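Local coordinates for mitogen-activated protein kinase, putative (Map kinase-like protein) (Leishmania major, PDB 3PG1), which probably acts as an ATP-dependent serine/threonine protein kinase of the MAP kinase family, at residues R11-E16 against K108-T113; S22-Q27 against V49-V54; N65-S70 against I97-E102. All coordinates share one frame; numbering follows the deposited sequence.

Interaction 1 (R11-E16 against K108-T113)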
# COMPACT_ATOMS: atom_id res chain seq x y z
N ARG A 11 -3.36 27.23 9.36
CA ARG A 11 -3.68 28.16 10.45
C ARG A 11 -4.40 27.43 11.59
O ARG A 11 -4.02 27.60 12.76
CB ARG A 11 -4.49 29.35 9.89
CG ARG A 11 -4.98 30.38 10.92
CD ARG A 11 -5.54 31.65 10.27
NE ARG A 11 -6.56 31.39 9.25
CZ ARG A 11 -6.41 31.60 7.95
NH1 ARG A 11 -5.27 32.11 7.49
NH2 ARG A 11 -7.38 31.31 7.10
N ASP A 12 -5.41 26.58 11.26
CA ASP A 12 -6.16 25.78 12.25
C ASP A 12 -5.22 24.82 13.01
O ASP A 12 -5.25 24.79 14.25
CB ASP A 12 -7.32 24.98 11.59
CG ASP A 12 -8.56 25.79 11.21
OD1 ASP A 12 -8.72 26.93 11.73
OD2 ASP A 12 -9.39 25.27 10.43
N LEU A 13 -4.38 24.08 12.26
CA LEU A 13 -3.41 23.14 12.83
C LEU A 13 -2.39 23.82 13.75
O LEU A 13 -2.17 23.33 14.86
CB LEU A 13 -2.70 22.33 11.74
CG LEU A 13 -1.78 21.19 12.23
CD1 LEU A 13 -2.57 20.08 12.88
CD2 LEU A 13 -0.95 20.65 11.11
N ILE A 14 -1.78 24.95 13.29
CA ILE A 14 -0.79 25.71 14.07
C ILE A 14 -1.36 26.07 15.44
O ILE A 14 -0.77 25.71 16.46
CB ILE A 14 -0.22 26.96 13.30
CG1 ILE A 14 0.65 26.51 12.10
CG2 ILE A 14 0.59 27.89 14.24
CD1 ILE A 14 1.07 27.64 11.08
N ALA A 15 -2.56 26.71 15.46
CA ALA A 15 -3.25 27.13 16.69
C ALA A 15 -3.55 25.94 17.61
O ALA A 15 -3.21 25.99 18.79
CB ALA A 15 -4.54 27.87 16.34
N GLU A 16 -4.13 24.85 17.05
CA GLU A 16 -4.46 23.65 17.84
C GLU A 16 -3.22 23.01 18.46
O GLU A 16 -3.25 22.66 19.65
CB GLU A 16 -5.26 22.65 17.01
CG GLU A 16 -6.70 23.09 16.79
CD GLU A 16 -7.36 22.56 15.53
OE1 GLU A 16 -6.87 21.56 14.95
OE2 GLU A 16 -8.39 23.15 15.13
N LYS A 108 -11.46 16.01 17.33
CA LYS A 108 -10.34 16.08 16.39
C LYS A 108 -9.32 14.95 16.63
O LYS A 108 -9.08 14.56 17.77
CB LYS A 108 -9.63 17.44 16.45
CG LYS A 108 -10.40 18.57 15.78
CD LYS A 108 -9.94 19.95 16.22
CE LYS A 108 -10.96 21.01 15.88
NZ LYS A 108 -11.57 21.60 17.10
N LEU A 109 -8.73 14.46 15.54
CA LEU A 109 -7.71 13.41 15.56
C LEU A 109 -6.51 13.86 14.74
O LEU A 109 -6.66 14.39 13.63
CB LEU A 109 -8.28 12.05 15.10
CG LEU A 109 -7.31 10.94 14.64
CD1 LEU A 109 -6.44 10.41 15.78
CD2 LEU A 109 -8.06 9.79 14.04
N TYR A 110 -5.32 13.69 15.32
CA TYR A 110 -4.07 14.08 14.70
C TYR A 110 -3.20 12.88 14.51
O TYR A 110 -3.04 12.05 15.42
CB TYR A 110 -3.35 15.16 15.52
CG TYR A 110 -4.22 16.35 15.86
CD1 TYR A 110 -4.20 17.50 15.07
CD2 TYR A 110 -5.08 16.32 16.96
CE1 TYR A 110 -5.01 18.60 15.37
CE2 TYR A 110 -5.91 17.40 17.25
CZ TYR A 110 -5.87 18.54 16.46
OH TYR A 110 -6.70 19.60 16.75
N LEU A 111 -2.67 12.77 13.30
CA LEU A 111 -1.84 11.66 12.88
C LEU A 111 -0.54 12.14 12.35
O LEU A 111 -0.48 12.95 11.43
CB LEU A 111 -2.59 10.85 11.82
CG LEU A 111 -3.88 10.23 12.33
CD1 LEU A 111 -4.78 9.82 11.18
CD2 LEU A 111 -3.58 9.10 13.31
N VAL A 112 0.52 11.65 12.96
CA VAL A 112 1.87 12.03 12.59
C VAL A 112 2.65 10.83 12.05
O VAL A 112 2.72 9.76 12.69
CB VAL A 112 2.61 12.71 13.78
CG1 VAL A 112 3.88 13.40 13.30
CG2 VAL A 112 1.70 13.71 14.51
N THR A 113 3.22 11.01 10.84
CA THR A 113 4.06 10.00 10.19
C THR A 113 5.30 10.72 9.68
O THR A 113 5.26 11.94 9.50
CB THR A 113 3.28 9.25 9.08
OG1 THR A 113 2.73 10.17 8.14
CG2 THR A 113 2.18 8.34 9.64
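Polar contact between 11-16 and 108-113 centres on Glu16, whose carboxylate receives the phenol of Tyr110. Tyr110 OH donates to Glu16 OE1 over 2.7 Å, arriving from above the carboxylate plane, 52° out of it, while the oxygen itself lies at the edge of the ring, in the ring plane. The two planes are 72° apart. Arg53, on the neighbouring strand 48-54, forms a salt bridge to the same OE1 through NE, so one oxygen is gripped by two groups and the carboxylate rotation is probably fixed.

The second charged neighbour is looser. Lys108 crosses the Glu16 side chain at about a right angle, touching it with its methylenes: CE of Lys108 is 3.4 Å from OE2 of Glu16, whereas Lys108 NZ stands 4.0 Å from that oxygen, too far for a salt bridge. The attraction should still contribute, although Lys108 also makes a cation-pi contact with Phe55.

The apolar share falls to Leu13. Its CG lies anti to the backbone N (chi1 -173°), which carries the branch to the rim of the Tyr110 ring, where Leu13 CD1 sits near the ring plane, 3.8 Å from Tyr110 CD1. Phe98 meets the same ring with nearly parallel planes.

Segment 11-16 runs almost perpendicular to segment 108-113. Alternate side chains divide the strand's work: Lys108 and Tyr110 face helix 7-19, while Leu109 and Leu111 pack on helix 70-85. An N-terminal helix thus lies across the antiparallel five-stranded sheet of a protein kinase N-lobe, on the face opposite helix 70-85.

Interaction 2 (S22-Q27 against V49-V54)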
# COMPACT_ATOMS: atom_id res chain seq x y z
N SER A 22 2.48 21.02 21.72
CA SER A 22 3.04 19.98 20.85
C SER A 22 4.50 20.24 20.47
O SER A 22 4.91 21.42 20.38
CB SER A 22 2.17 19.81 19.60
OG SER A 22 2.80 20.32 18.43
N PRO A 23 5.31 19.18 20.23
CA PRO A 23 6.72 19.40 19.86
C PRO A 23 6.95 19.76 18.38
O PRO A 23 8.10 19.76 17.92
CB PRO A 23 7.38 18.07 20.23
CG PRO A 23 6.31 17.05 20.02
CD PRO A 23 5.00 17.74 20.34
N TYR A 24 5.87 20.08 17.65
CA TYR A 24 5.89 20.35 16.22
C TYR A 24 5.89 21.80 15.78
O TYR A 24 5.40 22.68 16.48
CB TYR A 24 4.79 19.55 15.49
CG TYR A 24 4.79 18.09 15.86
CD1 TYR A 24 5.74 17.22 15.33
CD2 TYR A 24 3.88 17.58 16.78
CE1 TYR A 24 5.78 15.88 15.70
CE2 TYR A 24 3.91 16.24 17.15
CZ TYR A 24 4.86 15.39 16.61
OH TYR A 24 4.90 14.07 16.98
N THR A 25 6.44 22.02 14.58
CA THR A 25 6.49 23.31 13.89
C THR A 25 5.93 23.05 12.49
O THR A 25 6.57 22.36 11.70
CB THR A 25 7.93 23.88 13.88
OG1 THR A 25 8.43 23.96 15.22
CG2 THR A 25 8.02 25.25 13.21
N VAL A 26 4.70 23.54 12.22
CA VAL A 26 4.01 23.39 10.93
C VAL A 26 4.67 24.34 9.93
O VAL A 26 4.55 25.56 10.06
CB VAL A 26 2.48 23.64 11.04
CG1 VAL A 26 1.77 23.30 9.74
CG2 VAL A 26 1.87 22.88 12.21
N GLN A 27 5.39 23.79 8.94
CA GLN A 27 6.13 24.56 7.95
C GLN A 27 5.32 24.92 6.71
O GLN A 27 5.29 26.09 6.33
CB GLN A 27 7.44 23.85 7.56
CG GLN A 27 8.53 23.91 8.62
CD GLN A 27 9.84 23.31 8.13
OE1 GLN A 27 9.88 22.21 7.57
NE2 GLN A 27 10.93 24.04 8.33
N VAL A 49 8.09 15.65 9.33
CA VAL A 49 6.87 14.89 9.58
C VAL A 49 5.70 15.39 8.74
O VAL A 49 5.68 16.54 8.31
CB VAL A 49 6.48 14.79 11.09
CG1 VAL A 49 7.48 13.94 11.88
CG2 VAL A 49 6.28 16.17 11.73
N ALA A 50 4.74 14.49 8.50
CA ALA A 50 3.50 14.77 7.82
C ALA A 50 2.45 14.76 8.94
O ALA A 50 2.35 13.79 9.70
CB ALA A 50 3.19 13.68 6.79
N ILE A 51 1.74 15.88 9.11
CA ILE A 51 0.74 15.97 10.17
C ILE A 51 -0.67 16.04 9.59
O ILE A 51 -1.06 17.06 8.99
CB ILE A 51 1.03 17.08 11.22
CG1 ILE A 51 2.45 16.92 11.83
CG2 ILE A 51 -0.06 17.08 12.30
CD1 ILE A 51 3.11 18.24 12.30
N LYS A 52 -1.42 14.94 9.76
CA LYS A 52 -2.80 14.81 9.30
C LYS A 52 -3.75 15.20 10.42
O LYS A 52 -3.61 14.73 11.56
CB LYS A 52 -3.08 13.38 8.80
CG LYS A 52 -4.42 13.23 8.07
CD LYS A 52 -4.63 11.79 7.61
CE LYS A 52 -6.06 11.49 7.25
NZ LYS A 52 -6.24 10.05 6.89
N ARG A 53 -4.72 16.06 10.09
CA ARG A 53 -5.74 16.57 11.00
C ARG A 53 -7.11 16.08 10.50
O ARG A 53 -7.54 16.47 9.42
CB ARG A 53 -5.67 18.11 11.04
CG ARG A 53 -6.62 18.81 12.01
CD ARG A 53 -6.68 20.28 11.64
NE ARG A 53 -7.63 21.05 12.45
CZ ARG A 53 -8.83 21.44 12.05
NH1 ARG A 53 -9.27 21.10 10.84
NH2 ARG A 53 -9.60 22.17 12.85
N VAL A 54 -7.76 15.22 11.29
CA VAL A 54 -9.07 14.63 11.01
C VAL A 54 -10.10 15.37 11.88
O VAL A 54 -10.05 15.28 13.11
CB VAL A 54 -9.08 13.10 11.28
CG1 VAL A 54 -10.47 12.50 11.06
CG2 VAL A 54 -8.03 12.35 10.45
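Tyr24 packs its ring and CB against Val49 and Ile51, two residues that project from the same side of strand 48-54. The close part is entirely apolar. Ile51 ends with CD1 beside the root of the tyrosine, 3.8 Å from Tyr24 CB and 3.9 Å from Tyr24 CG; its outer torsion is extended (chi2 152°), which lets the methyl reach that far. Farther along the ring, Val49 CG2 approaches Tyr24 CD1 at 3.8 Å, and the valine crosses the tyrosine side chain at about a right angle. Both methyls come to the ring obliquely.

The other side of 22-27 is looser and more open. Pro23 is exposed, although its CG leans over one face of the Tyr24 ring, 3.8 Å above the plane and displaced toward the rim. Thr25 points away from 49-54 and is likewise exposed. Just before the strand begins, Ser22 OG accepts from Tyr24 N at 3.2 Å, an ST turn that ties down the backbone leading into the tyrosine. The phenol has its polar partner in Asp96, whose OD2 hydrogen-bonds Tyr24 OH.

Strands 25-33, 36-42 and 48-54 are β1-β3 of the protein kinase N-lobe sheet; the middle one runs between the two segments, bonding to both. Val26 turns to helix 7-19, where it meets Met10, Ile14 and Leu17, while Val49 continues onto Val112 of strand 108-114.

Interaction 3 (N65-S70 against I97-E102)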
# COMPACT_ATOMS: atom_id res chain seq x y z
N ASN A 65 -19.14 15.61 11.65
CA ASN A 65 -17.93 15.42 12.44
C ASN A 65 -17.56 13.94 12.29
O ASN A 65 -18.38 13.06 12.59
CB ASN A 65 -18.14 15.79 13.91
CG ASN A 65 -16.87 15.75 14.75
OD1 ASN A 65 -16.83 15.14 15.82
ND2 ASN A 65 -15.82 16.42 14.29
N ILE A 66 -16.35 13.66 11.76
CA ILE A 66 -15.86 12.31 11.51
C ILE A 66 -16.01 11.38 12.73
O ILE A 66 -16.78 10.42 12.67
CB ILE A 66 -14.44 12.30 10.87
CG1 ILE A 66 -14.48 12.89 9.45
CG2 ILE A 66 -13.84 10.90 10.86
CD1 ILE A 66 -13.39 13.86 9.13
N LEU A 67 -15.36 11.73 13.85
CA LEU A 67 -15.38 10.95 15.09
C LEU A 67 -16.75 10.85 15.79
O LEU A 67 -16.90 10.05 16.72
CB LEU A 67 -14.25 11.40 16.04
CG LEU A 67 -12.89 10.69 15.90
CD1 LEU A 67 -12.27 10.87 14.51
CD2 LEU A 67 -11.92 11.17 16.94
N SER A 68 -17.75 11.61 15.30
CA SER A 68 -19.12 11.58 15.81
C SER A 68 -20.03 10.64 15.02
O SER A 68 -21.01 10.14 15.58
CB SER A 68 -19.70 12.98 15.88
OG SER A 68 -19.39 13.54 17.14
N ASP A 69 -19.72 10.37 13.73
CA ASP A 69 -20.53 9.47 12.91
C ASP A 69 -19.97 8.04 12.94
O ASP A 69 -18.81 7.84 12.62
CB ASP A 69 -20.65 9.97 11.46
CG ASP A 69 -21.36 8.97 10.55
OD1 ASP A 69 -22.61 8.91 10.61
OD2 ASP A 69 -20.67 8.22 9.83
N SER A 70 -20.84 7.07 13.29
CA SER A 70 -20.54 5.64 13.40
C SER A 70 -19.67 5.04 12.29
O SER A 70 -18.61 4.49 12.58
CB SER A 70 -21.82 4.83 13.56
OG SER A 70 -21.56 3.44 13.63
N ILE A 97 0.22 9.97 17.65
CA ILE A 97 -1.24 9.98 17.59
C ILE A 97 -1.78 10.64 18.87
O ILE A 97 -1.31 10.35 19.98
CB ILE A 97 -1.84 8.58 17.31
CG1 ILE A 97 -3.39 8.67 17.14
CG2 ILE A 97 -1.40 7.52 18.37
CD1 ILE A 97 -4.09 7.47 16.66
N PHE A 98 -2.74 11.55 18.70
CA PHE A 98 -3.39 12.28 19.79
C PHE A 98 -4.80 12.69 19.39
O PHE A 98 -5.04 13.02 18.22
CB PHE A 98 -2.53 13.46 20.34
CG PHE A 98 -1.77 14.30 19.34
CD1 PHE A 98 -0.56 13.85 18.81
CD2 PHE A 98 -2.21 15.56 18.99
CE1 PHE A 98 0.15 14.63 17.88
CE2 PHE A 98 -1.49 16.35 18.08
CZ PHE A 98 -0.32 15.88 17.53
N VAL A 99 -5.74 12.58 20.34
CA VAL A 99 -7.16 12.85 20.14
C VAL A 99 -7.68 13.95 21.04
O VAL A 99 -7.45 13.92 22.26
CB VAL A 99 -8.04 11.58 20.25
CG1 VAL A 99 -7.99 10.75 18.97
CG2 VAL A 99 -7.66 10.73 21.47
N HIS A 100 -8.39 14.92 20.45
CA HIS A 100 -9.00 16.02 21.20
C HIS A 100 -10.50 15.82 21.15
O HIS A 100 -11.12 16.07 20.11
CB HIS A 100 -8.58 17.39 20.64
CG HIS A 100 -9.27 18.55 21.33
ND1 HIS A 100 -10.05 19.46 20.62
CD2 HIS A 100 -9.29 18.89 22.64
CE1 HIS A 100 -10.50 20.32 21.51
NE2 HIS A 100 -10.08 20.02 22.74
N PHE A 101 -11.08 15.31 22.24
CA PHE A 101 -12.51 15.09 22.33
C PHE A 101 -13.20 16.31 22.96
O PHE A 101 -12.79 16.76 24.04
CB PHE A 101 -12.84 13.80 23.11
CG PHE A 101 -12.45 12.51 22.41
CD1 PHE A 101 -13.01 12.17 21.18
CD2 PHE A 101 -11.57 11.62 23.01
CE1 PHE A 101 -12.66 10.98 20.54
CE2 PHE A 101 -11.24 10.41 22.37
CZ PHE A 101 -11.79 10.10 21.15
N GLU A 102 -14.22 16.84 22.27
CA GLU A 102 -15.04 17.98 22.69
C GLU A 102 -16.51 17.64 22.41
O GLU A 102 -16.90 17.46 21.25
CB GLU A 102 -14.58 19.25 21.95
CG GLU A 102 -15.08 20.56 22.55
CD GLU A 102 -14.33 21.77 22.04
OE1 GLU A 102 -13.26 22.09 22.61
OE2 GLU A 102 -14.80 22.39 21.06
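Leu67 and Phe101 join the loop leading into helix 70-85 to the residues at and just past the end of strand 96-100. Asn65, at the close of the short strand 64-65, sets up the turn that delivers the leucine. Its backbone O accepts from Ser68 N at 3.1 Å and, weakly, from Asp69 N, while its side-chain ND2 is held by Asn56 OD1 and the carbonyl of His107. Ile66 follows; its O takes a bond from Asp69 N at 3.1 Å, and its side chain packs on Val76 of helix 70-85.

Leu67 is buried and carries the contact through one branch. Leu67 CD2 reaches Phe101 CE1 at 3.7 Å, approaching the ring obliquely, with the two side chains crossing at about a right angle. The same methyl lies more loosely beside Val99, with 4.4 Å between Leu67 CD2 and Val99 CG1. Phe101 has CG beside its backbone N (chi1 -68°), which brings the far part of the ring nearer the loop than the start of the side chain would suggest. The loop 65-70 is part of the β3-αC connection of the protein kinase N-lobe, and here it meets the C-terminal helix 346-360: His350 stacks on the Phe101 ring, and its NE2 bonds to Leu67 O. Such a return of the C-terminal extension to the N-lobe is familiar from MAP kinases.

Ser68 turns back toward the start of the loop, where its OG makes a weak hydrogen bond of 3.3 Å to Asn65 OD1. Asp69 takes the N-cap position of helix 70-85, its OD2 accepting from the backbone N of Leu72 in the first turn. With Ser70 the helix begins, and its OG is hydrogen-bonded to the carbonyl O of Thr344.

In the fold
All three contacts belong to the N-lobe and reach its five-stranded antiparallel sheet. Interaction 1 joins segments more than 90 residues apart, so the chain between 11-16 and 108-113 contains both interaction 2 and, after it, interaction 3. The centres of interactions 1 and 2 are about 6 Å apart, on neighbouring strands 108-114 and 48-54, and the salt bridge of Glu16 to Arg53 links them. The centre of interaction 3 lies about 12 Å from that of interaction 1, through the pairing of strands 108-114 and 96-100, and about 17 Å from that of interaction 2. Together they bring the N-terminal helix, the sheet and the approach to helix 70-85 into one compact unit.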